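Local coordinates for ethylbenzene dehydrogenase beta-subunit (Aromatoleum aromaticum, PDB 2IVF), which carries one [3Fe-4S] and three [4Fe-4S] clusters in ferredoxin-type (4Fe-4S dicluster) domains and, as in related iron-sulfur subunits, probably relays electrons between its partner subunits, at residues L19-D24 and A225-C230; M51-V56 and K210-Y215; T244-K249 and S338-G343. All coordinates share one frame; numbering follows the deposited sequence.

Contact 1 (L19-D24 and A225-C230); sequences LVTVID and ACNRQC. With SF4 (iron/sulfur cluster), chain U; SF4 (iron/sulfur cluster), chain T.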
loop_
_atom_site.group_PDB
_atom_site.type_symbol
_atom_site.label_atom_id
_atom_site.label_comp_id
_atom_site.label_asym_id
_atom_site.label_seq_id
_atom_site.Cartn_x
_atom_site.Cartn_y
_atom_site.Cartn_z
ATOM N N LEU B 19 31.330 -3.290 2.584
ATOM C CA LEU B 19 29.985 -3.697 2.263
ATOM C C LEU B 19 29.326 -2.641 1.419
ATOM O O LEU B 19 29.433 -1.464 1.697
ATOM C CB LEU B 19 29.181 -3.962 3.540
ATOM C CG LEU B 19 29.549 -5.239 4.325
ATOM C CD1 LEU B 19 28.825 -5.374 5.697
ATOM C CD2 LEU B 19 29.260 -6.454 3.476
ATOM N N VAL B 20 28.654 -3.089 0.375
ATOM C CA VAL B 20 27.943 -2.209 -0.530
ATOM C C VAL B 20 26.573 -2.749 -0.853
ATOM O O VAL B 20 26.300 -3.962 -0.736
ATOM C CB VAL B 20 28.702 -1.959 -1.839
ATOM C CG1 VAL B 20 30.204 -1.570 -1.569
ATOM C CG2 VAL B 20 28.581 -3.103 -2.737
ATOM N N THR B 21 25.691 -1.804 -1.203
ATOM C CA THR B 21 24.384 -2.119 -1.676
ATOM C C THR B 21 24.249 -1.529 -3.073
ATOM O O THR B 21 24.745 -0.436 -3.371
ATOM C CB THR B 21 23.286 -1.517 -0.766
ATOM O OG1 THR B 21 23.258 -2.195 0.520
ATOM C CG2 THR B 21 21.913 -1.665 -1.443
ATOM N N VAL B 22 23.609 -2.267 -3.936
ATOM C CA VAL B 22 23.192 -1.757 -5.230
ATOM C C VAL B 22 21.663 -1.655 -5.193
ATOM O O VAL B 22 20.970 -2.573 -4.728
ATOM C CB VAL B 22 23.606 -2.682 -6.376
ATOM C CG1 VAL B 22 22.854 -2.342 -7.679
ATOM C CG2 VAL B 22 25.141 -2.612 -6.555
ATOM N N ILE B 23 21.131 -0.548 -5.691
ATOM C CA ILE B 23 19.665 -0.340 -5.734
ATOM C C ILE B 23 19.276 -0.073 -7.163
ATOM O O ILE B 23 19.796 0.845 -7.777
ATOM C CB ILE B 23 19.265 0.884 -4.883
ATOM C CG1 ILE B 23 19.749 0.651 -3.435
ATOM C CG2 ILE B 23 17.752 1.232 -5.047
ATOM C CD1 ILE B 23 19.433 1.773 -2.414
ATOM N N ASP B 24 18.395 -0.896 -7.715
ATOM C CA ASP B 24 18.045 -0.811 -9.139
ATOM C C ASP B 24 16.819 0.049 -9.246
ATOM O O ASP B 24 15.722 -0.402 -8.968
ATOM C CB ASP B 24 17.768 -2.199 -9.734
ATOM C CG ASP B 24 17.550 -2.149 -11.230
ATOM O OD1 ASP B 24 17.278 -1.023 -11.769
ATOM O OD2 ASP B 24 17.622 -3.221 -11.870
ATOM N N ALA B 225 18.107 -5.654 6.635
ATOM C CA ALA B 225 16.662 -5.815 6.510
ATOM C C ALA B 225 16.095 -5.056 5.290
ATOM O O ALA B 225 15.142 -5.515 4.611
ATOM C CB ALA B 225 15.983 -5.341 7.812
ATOM N N CYS B 226 16.618 -3.869 5.032
ATOM C CA CYS B 226 16.066 -3.048 3.937
ATOM C C CYS B 226 16.347 -3.655 2.573
ATOM O O CYS B 226 15.584 -3.461 1.626
ATOM C CB CYS B 226 16.518 -1.594 4.066
ATOM S SG CYS B 226 18.298 -1.433 3.974
ATOM N N ASN B 227 17.464 -4.382 2.481
ATOM C CA ASN B 227 17.781 -5.157 1.312
ATOM C C ASN B 227 16.996 -6.462 1.235
ATOM O O ASN B 227 16.487 -6.804 0.192
ATOM C CB ASN B 227 19.270 -5.439 1.271
ATOM C CG ASN B 227 20.080 -4.252 0.860
ATOM O OD1 ASN B 227 19.554 -3.281 0.271
ATOM N ND2 ASN B 227 21.399 -4.337 1.088
ATOM N N ARG B 228 16.935 -7.204 2.346
ATOM C CA ARG B 228 16.343 -8.503 2.337
ATOM C C ARG B 228 14.834 -8.381 2.126
ATOM O O ARG B 228 14.286 -9.143 1.366
ATOM C CB ARG B 228 16.599 -9.276 3.622
ATOM C CG ARG B 228 16.140 -10.732 3.526
ATOM C CD ARG B 228 16.451 -11.524 4.816
ATOM N NE ARG B 228 15.888 -12.878 4.692
ATOM C CZ ARG B 228 14.594 -13.147 4.823
ATOM N NH1 ARG B 228 13.742 -12.184 5.154
ATOM N NH2 ARG B 228 14.154 -14.372 4.608
ATOM N N GLN B 229 14.209 -7.400 2.760
ATOM C CA GLN B 229 12.745 -7.269 2.721
ATOM C C GLN B 229 12.107 -6.545 1.533
ATOM O O GLN B 229 10.888 -6.351 1.488
ATOM C CB GLN B 229 12.248 -6.652 4.022
ATOM C CG GLN B 229 12.555 -7.553 5.245
ATOM C CD GLN B 229 11.884 -7.122 6.518
ATOM O OE1 GLN B 229 12.554 -6.808 7.484
ATOM N NE2 GLN B 229 10.535 -7.049 6.510
ATOM N N CYS B 230 12.905 -6.185 0.544
ATOM C CA CYS B 230 12.455 -5.438 -0.580
ATOM C C CYS B 230 11.705 -6.403 -1.507
ATOM O O CYS B 230 12.331 -7.307 -2.105
ATOM C CB CYS B 230 13.623 -4.894 -1.315
ATOM S SG CYS B 230 13.248 -4.212 -2.931
HETATM FE FE1 SF4 U . 20.703 0.534 7.562
HETATM FE FE2 SF4 U . 18.244 0.300 8.459
HETATM FE FE3 SF4 U . 18.896 -0.761 6.076
HETATM FE FE4 SF4 U . 19.801 -1.964 8.307
HETATM S S1 SF4 U . 17.609 -1.784 7.653
HETATM S S2 SF4 U . 21.060 -1.438 6.484
HETATM S S3 SF4 U . 20.134 -0.134 9.709
HETATM S S4 SF4 U . 18.857 1.506 6.667
HETATM FE FE1 SF4 T . 11.812 0.286 -3.636
HETATM FE FE2 SF4 T . 12.164 -0.069 -0.940
HETATM FE FE3 SF4 T . 12.274 -2.136 -2.659
HETATM FE FE4 SF4 T . 9.849 -1.049 -2.167
HETATM S S1 SF4 T . 11.159 -2.100 -0.665
HETATM S S2 SF4 T . 10.712 -1.652 -4.203
HETATM S S3 SF4 T . 10.494 1.132 -1.956
HETATM S S4 SF4 T . 13.723 -0.331 -2.577
#
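Thr21 and Asn227 make the whole of this contact, 38 and 43 Å² of their surfaces being buried by it. The side chains approach from opposite directions, Thr21 from strand 19-24 and Asn227 from the short helix 225-228, and one hydrogen bond joins them: Asn227 ND2 donates to Thr21 OG1 over 2.9 Å, with an N-H...O angle of 170°. The bond is nearly straight, and the hydroxyl oxygen lies 3° out of the amide plane. Thr21 holds OG1 beside its backbone N (chi1 -70°), which leaves its methyl to meet the other end of the amide, CG2 standing 3.3 Å from Asn227 OD1. That oxygen accepts from Arg235 NH1, and ND2 has a further, weak bond to Asn224 OD1; with both ends engaged, the rotation of the amide is well defined. Strand 19-24 is an inner strand of a mixed four-stranded sheet, between strands 235-239 and 270-273, and segment 225-230 carries two cluster ligands, as in ferredoxin-type domains. Cys226 SG binds FE3 of the chain U cluster at 2.3 Å, and Cys230 SG, just beyond the helix, binds FE3 of the chain T cluster, also at 2.3 Å. Asn227 thus ties to the sheet a segment that supplies cysteines to two different [4Fe-4S] clusters. On the far side, Arg228 NH1 forms a salt bridge with Glu107 OE2 of the alpha-subunit.

Contact 2 (M51-V56 and K210-Y215); sequences MRWNNV and KCILCY. With SF4 (iron/sulfur cluster), chain U.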
loop_
_atom_site.group_PDB
_atom_site.type_symbol
_atom_site.label_atom_id
_atom_site.label_comp_id
_atom_site.label_asym_id
_atom_site.label_seq_id
_atom_site.Cartn_x
_atom_site.Cartn_y
_atom_site.Cartn_z
ATOM N N MET B 51 13.432 9.147 12.633
ATOM C CA MET B 51 14.537 8.711 11.812
ATOM C C MET B 51 14.086 7.661 10.841
ATOM O O MET B 51 13.528 6.622 11.246
ATOM C CB MET B 51 15.624 8.116 12.675
ATOM C CG MET B 51 16.128 9.013 13.783
ATOM S SD MET B 51 17.379 8.129 14.748
ATOM C CE MET B 51 17.853 9.373 15.971
ATOM N N ARG B 52 14.339 7.921 9.561
ATOM C CA ARG B 52 14.144 6.941 8.493
ATOM C C ARG B 52 15.489 6.654 7.909
ATOM O O ARG B 52 15.882 7.204 6.874
ATOM C CB ARG B 52 13.156 7.465 7.430
ATOM C CG ARG B 52 11.719 7.404 7.874
ATOM C CD ARG B 52 11.331 8.675 8.625
ATOM N NE ARG B 52 9.921 8.652 9.022
ATOM C CZ ARG B 52 9.319 9.664 9.614
ATOM N NH1 ARG B 52 10.001 10.748 9.919
ATOM N NH2 ARG B 52 8.035 9.603 9.924
ATOM N N TRP B 53 16.222 5.805 8.613
ATOM C CA TRP B 53 17.584 5.454 8.208
ATOM C C TRP B 53 17.527 4.892 6.806
ATOM O O TRP B 53 18.354 5.230 5.993
ATOM C CB TRP B 53 18.212 4.444 9.130
ATOM C CG TRP B 53 18.430 4.861 10.535
ATOM C CD1 TRP B 53 18.395 6.128 11.065
ATOM C CD2 TRP B 53 18.836 3.996 11.604
ATOM N NE1 TRP B 53 18.730 6.089 12.374
ATOM C CE2 TRP B 53 19.019 4.801 12.738
ATOM C CE3 TRP B 53 19.077 2.616 11.697
ATOM C CZ2 TRP B 53 19.371 4.275 13.966
ATOM C CZ3 TRP B 53 19.463 2.100 12.885
ATOM C CH2 TRP B 53 19.620 2.926 14.020
ATOM N N ASN B 54 16.524 4.062 6.514
ATOM C CA ASN B 54 16.192 3.739 5.162
ATOM C C ASN B 54 15.037 4.631 4.813
ATOM O O ASN B 54 14.004 4.643 5.510
ATOM C CB ASN B 54 15.759 2.285 4.969
ATOM C CG ASN B 54 15.380 2.015 3.536
ATOM O OD1 ASN B 54 16.145 1.424 2.800
ATOM N ND2 ASN B 54 14.195 2.509 3.108
ATOM N N ASN B 55 15.247 5.441 3.784
ATOM C CA ASN B 55 14.216 6.359 3.359
ATOM C C ASN B 55 13.932 6.211 1.874
ATOM O O ASN B 55 14.823 5.897 1.086
ATOM C CB ASN B 55 14.573 7.809 3.699
ATOM C CG ASN B 55 15.932 8.186 3.270
ATOM O OD1 ASN B 55 16.910 8.013 4.039
ATOM N ND2 ASN B 55 16.037 8.749 2.103
ATOM N N VAL B 56 12.690 6.441 1.503
ATOM C CA VAL B 56 12.306 6.360 0.085
ATOM C C VAL B 56 11.431 7.514 -0.284
ATOM O O VAL B 56 10.420 7.752 0.355
ATOM C CB VAL B 56 11.572 5.059 -0.278
ATOM C CG1 VAL B 56 11.407 5.003 -1.761
ATOM C CG2 VAL B 56 12.285 3.810 0.230
ATOM N N LYS B 210 22.312 6.619 13.250
ATOM C CA LYS B 210 22.369 6.433 11.830
ATOM C C LYS B 210 22.246 4.940 11.501
ATOM O O LYS B 210 22.368 4.065 12.358
ATOM C CB LYS B 210 23.743 6.949 11.332
ATOM C CG LYS B 210 24.919 6.125 11.791
ATOM C CD LYS B 210 26.231 6.614 11.239
ATOM C CE LYS B 210 26.432 6.371 9.769
ATOM N NZ LYS B 210 26.189 4.943 9.405
ATOM N N CYS B 211 22.092 4.672 10.221
ATOM C CA CYS B 211 22.143 3.317 9.720
ATOM C C CYS B 211 23.375 2.612 10.231
ATOM O O CYS B 211 24.479 3.123 10.117
ATOM C CB CYS B 211 22.103 3.353 8.205
ATOM S SG CYS B 211 22.452 1.861 7.328
ATOM N N ILE B 212 23.148 1.448 10.828
ATOM C CA ILE B 212 24.204 0.589 11.379
ATOM C C ILE B 212 24.552 -0.595 10.444
ATOM O O ILE B 212 25.230 -1.548 10.822
ATOM C CB ILE B 212 23.801 0.115 12.796
ATOM C CG1 ILE B 212 22.523 -0.748 12.773
ATOM C CG2 ILE B 212 23.623 1.367 13.689
ATOM C CD1 ILE B 212 22.285 -1.560 14.090
ATOM N N LEU B 213 24.138 -0.469 9.195
ATOM C CA LEU B 213 24.137 -1.550 8.228
ATOM C C LEU B 213 23.682 -2.870 8.866
ATOM O O LEU B 213 24.189 -3.930 8.531
ATOM C CB LEU B 213 25.475 -1.701 7.509
ATOM C CG LEU B 213 25.372 -1.659 5.979
ATOM C CD1 LEU B 213 26.766 -1.719 5.351
ATOM C CD2 LEU B 213 24.443 -2.757 5.415
ATOM N N CYS B 214 22.658 -2.792 9.731
ATOM C CA CYS B 214 22.150 -3.969 10.435
ATOM C C CYS B 214 23.252 -4.884 10.951
ATOM O O CYS B 214 23.144 -6.089 10.812
ATOM C CB CYS B 214 21.293 -4.790 9.506
ATOM S SG CYS B 214 19.693 -4.071 9.159
ATOM N N TYR B 215 24.321 -4.331 11.534
ATOM C CA TYR B 215 25.440 -5.185 11.821
ATOM C C TYR B 215 25.103 -6.377 12.717
ATOM O O TYR B 215 25.760 -7.408 12.585
ATOM C CB TYR B 215 26.663 -4.421 12.371
ATOM C CG TYR B 215 26.480 -3.765 13.725
ATOM C CD1 TYR B 215 26.615 -4.500 14.906
ATOM C CD2 TYR B 215 26.217 -2.404 13.842
ATOM C CE1 TYR B 215 26.465 -3.905 16.151
ATOM C CE2 TYR B 215 26.055 -1.784 15.118
ATOM C CZ TYR B 215 26.187 -2.552 16.257
ATOM O OH TYR B 215 26.046 -1.995 17.522
HETATM FE FE1 SF4 U . 20.703 0.534 7.562
HETATM FE FE2 SF4 U . 18.244 0.300 8.459
HETATM FE FE3 SF4 U . 18.896 -0.761 6.076
HETATM FE FE4 SF4 U . 19.801 -1.964 8.307
HETATM S S1 SF4 U . 17.609 -1.784 7.653
HETATM S S2 SF4 U . 21.060 -1.438 6.484
HETATM S S3 SF4 U . 20.134 -0.134 9.709
HETATM S S4 SF4 U . 18.857 1.506 6.667
#
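Trp53 CG is anti to its own carbonyl carbon (chi1 -64°), and the small chi2 of -15° lays the indole flat against the peptide joining Lys210 to Cys211. Lys210 O sits 3.2 Å above the ring plane and Cys211 N 3.5 Å above the same face, both displaced toward the rim; Lys210 O is 3.4 Å from Trp53 CZ2, with CE2 and CH2 equally near. Trp53 CB also packs on Cys211 CB at 4.1 Å. S3 of the chain U cluster lies at the ring's edge, near its plane, 3.6 Å from Trp53 CE3, while Trp53 NE1 makes a weak hydrogen bond to Met51 SD. Ile212 CG1 packs obliquely on Trp53 CZ3 and also touches S3, and Leu213 CD2 lies against S2. Cys211 SG binds FE1 at 2.2 Å, and Leu213 N donates to this thiolate with an angle of 151°. Cys214 SG binds FE4 at 2.3 Å. The Lys210 chain curls back so that NZ gives a bond to Cys211 O in the carbonyl plane; NZ also bonds Val177 O. Cysteines three residues apart on a tight loop, an N-H directed at a thiolate and apolar groups around the sulfides are typical of a ferredoxin-type [4Fe-4S] site, completed here by Cys38 and Cys226.

Contact 3 (T244-K249 and S338-G343); sequences TSHVHK and SDRFGG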
loop_
_atom_site.group_PDB
_atom_site.type_symbol
_atom_site.label_atom_id
_atom_site.label_comp_id
_atom_site.label_asym_id
_atom_site.label_seq_id
_atom_site.Cartn_x
_atom_site.Cartn_y
_atom_site.Cartn_z
ATOM N N THR B 244 32.457 -12.718 -7.193
ATOM C CA THR B 244 31.300 -13.517 -7.520
ATOM C C THR B 244 29.983 -12.859 -7.193
ATOM O O THR B 244 28.941 -13.392 -7.510
ATOM C CB THR B 244 31.406 -14.894 -6.833
ATOM O OG1 THR B 244 31.247 -14.768 -5.412
ATOM C CG2 THR B 244 32.792 -15.467 -7.130
ATOM N N SER B 245 29.993 -11.678 -6.581
ATOM C CA SER B 245 28.761 -11.092 -6.073
ATOM C C SER B 245 28.082 -10.268 -7.144
ATOM O O SER B 245 28.767 -9.698 -8.006
ATOM C CB SER B 245 29.055 -10.192 -4.863
ATOM O OG SER B 245 29.892 -9.071 -5.161
ATOM N N HIS B 246 26.759 -10.166 -7.069
ATOM C CA HIS B 246 26.034 -9.165 -7.832
ATOM C C HIS B 246 26.589 -7.772 -7.689
ATOM O O HIS B 246 26.735 -7.052 -8.680
ATOM C CB HIS B 246 24.543 -9.142 -7.472
ATOM C CG HIS B 246 23.808 -10.319 -8.001
ATOM N ND1 HIS B 246 24.443 -11.516 -8.220
ATOM C CD2 HIS B 246 22.510 -10.501 -8.347
ATOM C CE1 HIS B 246 23.578 -12.380 -8.727
ATOM N NE2 HIS B 246 22.403 -11.792 -8.815
ATOM N N VAL B 247 26.903 -7.360 -6.466
ATOM C CA VAL B 247 27.334 -5.977 -6.296
ATOM C C VAL B 247 28.654 -5.734 -7.044
ATOM O O VAL B 247 28.811 -4.739 -7.711
ATOM C CB VAL B 247 27.375 -5.521 -4.802
ATOM C CG1 VAL B 247 25.967 -5.521 -4.213
ATOM C CG2 VAL B 247 28.305 -6.377 -3.968
ATOM N N HIS B 248 29.603 -6.634 -6.938
ATOM C CA HIS B 248 30.835 -6.451 -7.669
ATOM C C HIS B 248 30.599 -6.399 -9.168
ATOM O O HIS B 248 31.148 -5.530 -9.864
ATOM C CB HIS B 248 31.812 -7.571 -7.399
ATOM C CG HIS B 248 33.082 -7.366 -8.124
ATOM N ND1 HIS B 248 34.112 -6.626 -7.598
ATOM C CD2 HIS B 248 33.476 -7.758 -9.356
ATOM C CE1 HIS B 248 35.110 -6.602 -8.468
ATOM N NE2 HIS B 248 34.741 -7.270 -9.546
ATOM N N LYS B 249 29.730 -7.288 -9.662
ATOM C CA LYS B 249 29.453 -7.390 -11.109
ATOM C C LYS B 249 28.751 -6.167 -11.690
ATOM O O LYS B 249 29.034 -5.745 -12.811
ATOM C CB LYS B 249 28.658 -8.657 -11.396
ATOM C CG LYS B 249 29.515 -9.898 -11.271
ATOM C CD LYS B 249 28.673 -11.165 -11.369
ATOM C CE LYS B 249 29.504 -12.434 -11.034
ATOM N NZ LYS B 249 28.588 -13.565 -10.920
ATOM N N SER B 338 17.938 -15.265 -3.519
ATOM C CA SER B 338 18.991 -15.246 -2.499
ATOM C C SER B 338 20.343 -14.917 -3.127
ATOM O O SER B 338 21.286 -14.543 -2.416
ATOM C CB SER B 338 19.074 -16.560 -1.739
ATOM O OG SER B 338 19.361 -17.608 -2.648
ATOM N N ASP B 339 20.462 -15.064 -4.448
ATOM C CA ASP B 339 21.746 -14.757 -5.116
ATOM C C ASP B 339 22.062 -13.256 -5.084
ATOM O O ASP B 339 23.170 -12.879 -5.415
ATOM C CB ASP B 339 21.715 -15.182 -6.601
ATOM C CG ASP B 339 21.933 -16.675 -6.807
ATOM O OD1 ASP B 339 22.283 -17.411 -5.891
ATOM O OD2 ASP B 339 21.701 -17.106 -7.930
ATOM N N ARG B 340 21.095 -12.420 -4.725
ATOM C CA ARG B 340 21.315 -10.963 -4.684
ATOM C C ARG B 340 22.153 -10.528 -3.493
ATOM O O ARG B 340 22.602 -9.398 -3.455
ATOM C CB ARG B 340 19.973 -10.236 -4.643
ATOM C CG ARG B 340 19.155 -10.518 -5.903
ATOM C CD ARG B 340 18.028 -9.598 -6.150
ATOM N NE ARG B 340 18.431 -8.239 -6.438
ATOM C CZ ARG B 340 18.477 -7.653 -7.639
ATOM N NH1 ARG B 340 18.211 -8.309 -8.756
ATOM N NH2 ARG B 340 18.836 -6.399 -7.714
ATOM N N PHE B 341 22.392 -11.424 -2.531
ATOM C CA PHE B 341 22.869 -10.978 -1.211
ATOM C C PHE B 341 24.275 -11.290 -0.861
ATOM O O PHE B 341 24.636 -11.189 0.273
ATOM C CB PHE B 341 21.928 -11.466 -0.137
ATOM C CG PHE B 341 20.516 -11.004 -0.376
ATOM C CD1 PHE B 341 20.164 -9.700 -0.126
ATOM C CD2 PHE B 341 19.597 -11.837 -0.954
ATOM C CE1 PHE B 341 18.902 -9.236 -0.389
ATOM C CE2 PHE B 341 18.292 -11.380 -1.212
ATOM C CZ PHE B 341 17.953 -10.083 -0.946
ATOM N N GLY B 342 25.071 -11.702 -1.823
ATOM C CA GLY B 342 26.507 -11.714 -1.622
ATOM C C GLY B 342 26.976 -12.669 -0.544
ATOM O O GLY B 342 27.977 -12.384 0.138
ATOM N N GLY B 343 26.249 -13.774 -0.384
ATOM C CA GLY B 343 26.505 -14.769 0.648
ATOM C C GLY B 343 25.865 -14.524 1.999
ATOM O O GLY B 343 25.910 -15.396 2.871
HETATM O O HOH W 1 25.409 -11.709 -4.983
HETATM O O HOH W 2 25.923 -9.068 -4.269
#
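His246 lays one face of its imidazole over the backbone of Asp339 and Arg340. Asp339 O lies 3.3 Å above the ring plane and over its centre, and that position explains why the 3.4 Å approach of His246 ND1 to Asp339 O is not a hydrogen bond: the carbonyl meets the ring from above. Beside it, Arg340 CA makes a CH-pi contact over the same face, 4.3 Å from the ring centroid and 27° off the normal. Asp339 adds its CB, 4.0 Å from His246 CE1, with the carboxylate turned 61° from the ring. A little further along, Ser245 CB packs on Gly342 CA, whose positive phi of 64° suits glycine.

Two waters supply the polar links. Water 1 accepts from His246 N and donates to Asp339 O at 2.6 Å, with a weak third bond from Gly342 N. Water 2 accepts from Val247 N at 3.0 Å and donates weakly to Arg340 O. Both helix donors belong to the first turn of helix 246-253, which Ser245 caps: as the N-cap residue, its OG accepts from His248 N at 3.0 Å, and it is also hydrogen-bonded to Asp242 O.

Further out, His246 NE2 has a weak bond to Ser334 OG, and its ring packs on Leu331 of helix 327-333. Arg340 points its CB away from the helix; its NE bonds Arg235 O and its NH1 bonds Leu332 O, while its backbone pairs with Phe237 of strand 235-239. The direct touch is van der Waals and CH-pi, so two N-H groups of the first helical turn are satisfied by water rather than by the facing chain, and the join rests on shape and bridging solvent.

How the contacts relate
Contact 1 sits between its neighbours, its centre 11 Å from each, whereas contacts 2 and 3 are 21 Å apart and do not touch. Along the chain, the segments of contact 2 fall between those of contact 1, and contact 3 follows both. Contacts 1 and 2 share the chain U cluster, to which they give Cys226 and the pair Cys211 and Cys214; Cys226 CB lies 3.3 Å from Asn54 OD1. Through Val247, packed on Val20 and Val22, helix 246-253 backs the face of the sheet away from helix 225-228, while Phe341 touches that helix directly. Contacts 1 and 2 thus lie round one cluster, whereas contact 3, outside it, fastens the later chain to the cluster-binding fold.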